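Local coordinates for PpBBE-like 1 D396N (Physcomitrella patens subsp. patens, PDB 6EO5), which oxidises cellobiose as a flavin-dependent oxidase of the berberine bridge enzyme-like family, here in an engineered variant with FAD bound, at residues His216-Arg228 with Arg295-Asn309. Numbering follows the deposited sequence.
Sequences HDVSAPVTHFKYR and RVEEELNWIQLILVN
Arg295 lays its CG against the ring edge of Tyr227 where the edge strand 295-300 runs antiparallel to strand 222-228, in the seven-stranded antiparallel sheet of this VAO-type flavoenzyme. Val296 and Lys226 form the first of three hydrogen-bonded pairs; His224 with Glu298 and Val222 with Leu300 follow. Glu297 lies on the face shared with Phe225 and Tyr227, where side chains of helix 279-288 also pack against Tyr227. Tyr227 OH donates to Glu297 OE2 over 2.6 Å, reaching the anti side of a carboxylate that stands almost perpendicular to the ring (89°). Glu298 turns to the other face and hydrogen-bonds through OE2 to Ser314 OG, while Glu299 runs alongside Pro221, its OE1 taken by the backbone N of Lys275. At Leu300 the strand ends, and Asn301 caps helix 302-308 in a capping box: its OD1 accepts from Gln304 N at 2.9 Å, and its own N donates to Gln304 OE1. The helix then folds back over the Val222 and His224 side of the sheet, nearly parallel to strand 222-228 (15°). Trp302 takes Val218 CG2 over its five-membered ring, 3.8 Å from the centroid in a CH-pi contact, with Val222 CG1 at the indole edge. Leu305 packs CB on Val222 CG2 and CD1 on His224 CB. With CG anti to the backbone N (chi1 170°), the His224 imidazole reaches under the helix; its NE2 is hydrogen-bonded to Glu268 OE2, and Val308 CG1 sits over one ring face, 3.4 Å from His224 CE1.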
loop_
_atom_site.group_PDB
_atom_site.type_symbol
_atom_site.label_atom_id
_atom_site.label_comp_id
_atom_site.label_asym_id
_atom_site.label_seq_id
_atom_site.Cartn_x
_atom_site.Cartn_y
_atom_site.Cartn_z
ATOM N N HIS A 216 18.235 3.749 1.964
ATOM C CA HIS A 216 18.577 5.155 2.168
ATOM C C HIS A 216 19.001 5.429 3.607
ATOM O O HIS A 216 18.379 4.933 4.554
ATOM C CB HIS A 216 17.407 6.069 1.799
ATOM C CG HIS A 216 16.877 5.821 0.422
ATOM N ND1 HIS A 216 17.267 6.561 -0.672
ATOM C CD2 HIS A 216 16.008 4.890 -0.044
ATOM C CE1 HIS A 216 16.650 6.109 -1.748
ATOM N NE2 HIS A 216 15.883 5.094 -1.395
ATOM N N ASP A 217 20.054 6.245 3.754
ATOM C CA ASP A 217 20.587 6.588 5.064
ATOM C C ASP A 217 19.624 7.489 5.828
ATOM O O ASP A 217 19.240 8.560 5.344
ATOM C CB ASP A 217 21.941 7.282 4.917
ATOM C CG ASP A 217 22.492 7.778 6.252
ATOM O OD1 ASP A 217 22.626 6.968 7.212
ATOM O OD2 ASP A 217 22.769 8.989 6.347
ATOM N N VAL A 218 19.262 7.067 7.041
ATOM C CA VAL A 218 18.394 7.851 7.916
ATOM C C VAL A 218 19.015 7.949 9.308
ATOM O O VAL A 218 18.317 7.857 10.324
ATOM C CB VAL A 218 16.976 7.246 7.984
ATOM C CG1 VAL A 218 16.168 7.664 6.766
ATOM C CG2 VAL A 218 17.020 5.712 8.103
ATOM N N SER A 219 20.334 8.147 9.371
ATOM C CA SER A 219 20.999 8.165 10.671
ATOM C C SER A 219 20.931 9.535 11.336
ATOM O O SER A 219 20.979 9.618 12.568
ATOM C CB SER A 219 22.451 7.723 10.530
ATOM O OG SER A 219 23.172 8.644 9.729
ATOM N N ALA A 220 20.797 10.609 10.556
ATOM C CA ALA A 220 20.608 11.931 11.127
ATOM C C ALA A 220 19.249 12.038 11.825
ATOM O O ALA A 220 18.340 11.237 11.583
ATOM C CB ALA A 220 20.735 12.999 10.043
ATOM N N PRO A 221 19.092 13.009 12.720
ATOM C CA PRO A 221 17.794 13.192 13.375
ATOM C C PRO A 221 16.735 13.626 12.381
ATOM O O PRO A 221 17.026 14.272 11.375
ATOM C CB PRO A 221 18.060 14.303 14.399
ATOM C CG PRO A 221 19.558 14.329 14.571
ATOM C CD PRO A 221 20.125 13.917 13.259
ATOM N N VAL A 222 15.486 13.275 12.691
ATOM C CA VAL A 222 14.322 13.707 11.935
ATOM C C VAL A 222 13.342 14.355 12.905
ATOM O O VAL A 222 13.517 14.309 14.121
ATOM C CB VAL A 222 13.655 12.545 11.171
ATOM C CG1 VAL A 222 14.689 11.835 10.288
ATOM C CG2 VAL A 222 12.990 11.577 12.143
ATOM N N THR A 223 12.298 14.970 12.348
ATOM C CA THR A 223 11.334 15.732 13.129
ATOM C C THR A 223 9.914 15.351 12.730
ATOM O O THR A 223 9.551 15.382 11.546
ATOM C CB THR A 223 11.542 17.237 12.947
ATOM O OG1 THR A 223 12.885 17.572 13.305
ATOM C CG2 THR A 223 10.573 18.022 13.822
ATOM N N HIS A 224 9.114 15.002 13.725
ATOM C CA HIS A 224 7.729 14.620 13.537
ATOM C C HIS A 224 6.840 15.770 13.996
ATOM O O HIS A 224 7.056 16.334 15.072
ATOM C CB HIS A 224 7.431 13.338 14.322
ATOM C CG HIS A 224 5.980 12.991 14.378
ATOM N ND1 HIS A 224 5.203 13.222 15.493
ATOM C CD2 HIS A 224 5.158 12.443 13.453
ATOM C CE1 HIS A 224 3.965 12.827 15.251
ATOM N NE2 HIS A 224 3.911 12.351 14.021
ATOM N N PHE A 225 5.852 16.131 13.184
ATOM C CA PHE A 225 4.911 17.172 13.569
ATOM C C PHE A 225 3.487 16.713 13.301
ATOM O O PHE A 225 3.233 15.915 12.394
ATOM C CB PHE A 225 5.179 18.494 12.839
ATOM C CG PHE A 225 5.142 18.397 11.336
ATOM C CD1 PHE A 225 6.283 18.043 10.625
ATOM C CD2 PHE A 225 3.978 18.705 10.630
ATOM C CE1 PHE A 225 6.266 17.979 9.240
ATOM C CE2 PHE A 225 3.943 18.638 9.239
ATOM C CZ PHE A 225 5.091 18.277 8.542
ATOM N N LYS A 226 2.560 17.222 14.111
ATOM C CA LYS A 226 1.146 16.954 13.910
ATOM C C LYS A 226 0.353 18.101 14.516
ATOM O O LYS A 226 0.546 18.449 15.687
ATOM C CB LYS A 226 0.748 15.612 14.524
ATOM C CG LYS A 226 -0.713 15.227 14.339
ATOM C CD LYS A 226 -0.893 13.723 14.506
ATOM C CE LYS A 226 -2.362 13.325 14.521
ATOM N NZ LYS A 226 -2.530 11.847 14.474
ATOM N N TYR A 227 -0.507 18.711 13.704
ATOM C CA TYR A 227 -1.374 19.802 14.131
ATOM C C TYR A 227 -2.808 19.330 13.966
ATOM O O TYR A 227 -3.217 18.960 12.860
ATOM C CB TYR A 227 -1.107 21.077 13.322
ATOM C CG TYR A 227 0.364 21.423 13.240
ATOM C CD1 TYR A 227 1.056 21.883 14.358
ATOM C CD2 TYR A 227 1.071 21.264 12.057
ATOM C CE1 TYR A 227 2.402 22.184 14.295
ATOM C CE2 TYR A 227 2.424 21.567 11.985
ATOM C CZ TYR A 227 3.083 22.029 13.112
ATOM O OH TYR A 227 4.424 22.336 13.051
ATOM N N ARG A 228 -3.570 19.359 15.059
ATOM C CA ARG A 228 -4.842 18.663 15.170
ATOM C C ARG A 228 -5.933 19.625 15.631
ATOM O O ARG A 228 -5.670 20.541 16.414
ATOM C CB ARG A 228 -4.680 17.485 16.148
ATOM C CG ARG A 228 -5.871 16.612 16.287
ATOM C CD ARG A 228 -5.499 15.281 16.925
ATOM N NE ARG A 228 -6.706 14.466 17.102
ATOM C CZ ARG A 228 -6.707 13.165 17.377
ATOM N NH1 ARG A 228 -5.554 12.503 17.499
ATOM N NH2 ARG A 228 -7.868 12.528 17.519
ATOM N N ARG A 295 -0.586 21.075 19.119
ATOM C CA ARG A 295 0.733 21.224 18.524
ATOM C C ARG A 295 1.694 20.199 19.097
ATOM O O ARG A 295 2.011 20.245 20.284
ATOM C CB ARG A 295 1.261 22.633 18.764
ATOM C CG ARG A 295 2.681 22.872 18.326
ATOM C CD ARG A 295 3.070 24.273 18.761
ATOM N NE ARG A 295 4.455 24.345 19.210
ATOM C CZ ARG A 295 4.882 23.903 20.387
ATOM N NH1 ARG A 295 4.034 23.349 21.250
ATOM N NH2 ARG A 295 6.164 24.008 20.694
ATOM N N VAL A 296 2.187 19.306 18.249
ATOM C CA VAL A 296 3.211 18.334 18.622
ATOM C C VAL A 296 4.329 18.394 17.589
ATOM O O VAL A 296 4.109 18.061 16.420
ATOM C CB VAL A 296 2.651 16.913 18.720
ATOM C CG1 VAL A 296 3.793 15.917 18.855
ATOM C CG2 VAL A 296 1.688 16.811 19.890
ATOM N N GLU A 297 5.525 18.813 18.019
ATOM C CA GLU A 297 6.723 18.836 17.182
ATOM C C GLU A 297 7.862 18.235 17.988
ATOM O O GLU A 297 8.165 18.715 19.080
ATOM C CB GLU A 297 7.075 20.259 16.735
ATOM C CG GLU A 297 5.971 20.974 15.952
ATOM C CD GLU A 297 6.047 22.494 16.071
ATOM O OE1 GLU A 297 6.795 22.996 16.941
ATOM O OE2 GLU A 297 5.348 23.193 15.307
ATOM N N GLU A 298 8.501 17.203 17.449
ATOM C CA GLU A 298 9.343 16.311 18.236
ATOM C C GLU A 298 10.516 15.834 17.396
ATOM O O GLU A 298 10.307 15.243 16.335
ATOM C CB GLU A 298 8.520 15.116 18.698
ATOM C CG GLU A 298 9.210 14.237 19.703
ATOM C CD GLU A 298 8.357 13.027 20.092
ATOM O OE1 GLU A 298 7.236 12.864 19.502
ATOM O OE2 GLU A 298 8.825 12.253 20.984
ATOM N N GLU A 299 11.744 16.067 17.860
ATOM C CA GLU A 299 12.906 15.528 17.161
ATOM C C GLU A 299 13.186 14.108 17.649
ATOM O O GLU A 299 13.184 13.848 18.856
ATOM C CB GLU A 299 14.128 16.421 17.345
ATOM C CG GLU A 299 15.320 15.989 16.503
ATOM C CD GLU A 299 16.443 17.021 16.496
ATOM O OE1 GLU A 299 16.235 18.140 15.965
ATOM O OE2 GLU A 299 17.531 16.715 17.037
ATOM N N LEU A 300 13.408 13.192 16.704
ATOM C CA LEU A 300 13.492 11.760 16.973
ATOM C C LEU A 300 14.559 11.143 16.084
ATOM O O LEU A 300 15.020 11.763 15.125
ATOM C CB LEU A 300 12.157 11.051 16.691
ATOM C CG LEU A 300 10.895 11.557 17.372
ATOM C CD1 LEU A 300 9.683 10.872 16.791
ATOM C CD2 LEU A 300 11.013 11.282 18.852
ATOM N N ASN A 301 14.943 9.903 16.390
ATOM C CA ASN A 301 15.683 9.120 15.414
ATOM C C ASN A 301 14.687 8.334 14.566
ATOM O O ASN A 301 13.475 8.349 14.818
ATOM C CB ASN A 301 16.716 8.212 16.087
ATOM C CG ASN A 301 16.098 7.094 16.910
ATOM O OD1 ASN A 301 15.113 6.460 16.515
ATOM N ND2 ASN A 301 16.700 6.825 18.061
ATOM N N TRP A 302 15.202 7.606 13.569
ATOM C CA TRP A 302 14.318 7.031 12.560
ATOM C C TRP A 302 13.401 5.958 13.151
ATOM O O TRP A 302 12.192 5.952 12.891
ATOM C CB TRP A 302 15.130 6.477 11.388
ATOM C CG TRP A 302 14.238 5.975 10.283
ATOM C CD1 TRP A 302 14.005 4.666 9.929
ATOM C CD2 TRP A 302 13.415 6.773 9.424
ATOM N NE1 TRP A 302 13.111 4.611 8.885
ATOM C CE2 TRP A 302 12.727 5.886 8.559
ATOM C CE3 TRP A 302 13.196 8.150 9.296
ATOM C CZ2 TRP A 302 11.841 6.334 7.576
ATOM C CZ3 TRP A 302 12.317 8.593 8.313
ATOM C CH2 TRP A 302 11.647 7.686 7.470
ATOM N N ILE A 303 13.951 5.042 13.958
ATOM C CA ILE A 303 13.120 3.954 14.469
ATOM C C ILE A 303 12.117 4.472 15.498
ATOM O O ILE A 303 11.064 3.853 15.705
ATOM C CB ILE A 303 13.994 2.804 15.023
ATOM C CG1 ILE A 303 13.240 1.479 14.921
ATOM C CG2 ILE A 303 14.478 3.073 16.465
ATOM C CD1 ILE A 303 13.121 0.970 13.488
ATOM N N GLN A 304 12.406 5.615 16.130
ATOM C CA GLN A 304 11.409 6.275 16.967
ATOM C C GLN A 304 10.304 6.875 16.121
ATOM O O GLN A 304 9.148 6.928 16.552
ATOM C CB GLN A 304 12.054 7.374 17.806
ATOM C CG GLN A 304 12.880 6.884 18.959
ATOM C CD GLN A 304 13.548 8.031 19.682
ATOM O OE1 GLN A 304 14.312 8.795 19.088
ATOM N NE2 GLN A 304 13.238 8.180 20.965
ATOM N N LEU A 305 10.658 7.378 14.936
ATOM C CA LEU A 305 9.670 7.986 14.061
ATOM C C LEU A 305 8.659 6.946 13.591
ATOM O O LEU A 305 7.446 7.200 13.578
ATOM C CB LEU A 305 10.368 8.648 12.871
ATOM C CG LEU A 305 9.286 9.126 11.907
ATOM C CD1 LEU A 305 8.857 10.544 12.251
ATOM C CD2 LEU A 305 9.677 8.965 10.449
ATOM N N ILE A 306 9.150 5.756 13.227
ATOM C CA ILE A 306 8.278 4.637 12.887
ATOM C C ILE A 306 7.304 4.352 14.021
ATOM O O ILE A 306 6.123 4.078 13.793
ATOM C CB ILE A 306 9.130 3.401 12.551
ATOM C CG1 ILE A 306 10.120 3.743 11.445
ATOM C CG2 ILE A 306 8.251 2.249 12.136
ATOM C CD1 ILE A 306 9.454 4.081 10.147
ATOM N N LEU A 307 7.778 4.414 15.265
ATOM C CA LEU A 307 6.886 4.115 16.378
ATOM C C LEU A 307 5.848 5.209 16.554
ATOM O O LEU A 307 4.667 4.923 16.785
ATOM C CB LEU A 307 7.696 3.918 17.654
ATOM C CG LEU A 307 8.493 2.611 17.666
ATOM C CD1 LEU A 307 9.729 2.714 18.550
ATOM C CD2 LEU A 307 7.587 1.479 18.115
ATOM N N VAL A 308 6.260 6.467 16.439
ATOM C CA VAL A 308 5.328 7.558 16.674
ATOM C C VAL A 308 4.277 7.598 15.574
ATOM O O VAL A 308 3.090 7.842 15.835
ATOM C CB VAL A 308 6.100 8.883 16.801
ATOM C CG1 VAL A 308 5.155 10.055 16.845
ATOM C CG2 VAL A 308 6.951 8.854 18.059
ATOM N N ASN A 309 4.686 7.314 14.329
ATOM C CA ASN A 309 3.759 7.286 13.204
ATOM C C ASN A 309 2.746 6.164 13.313
ATOM O O ASN A 309 1.845 6.087 12.475
ATOM C CB ASN A 309 4.505 7.155 11.878
ATOM C CG ASN A 309 5.030 8.474 11.381
ATOM O OD1 ASN A 309 4.659 9.524 11.896
ATOM N ND2 ASN A 309 5.888 8.434 10.368
HETATM O O HOH W 1 17.684 9.036 12.666
#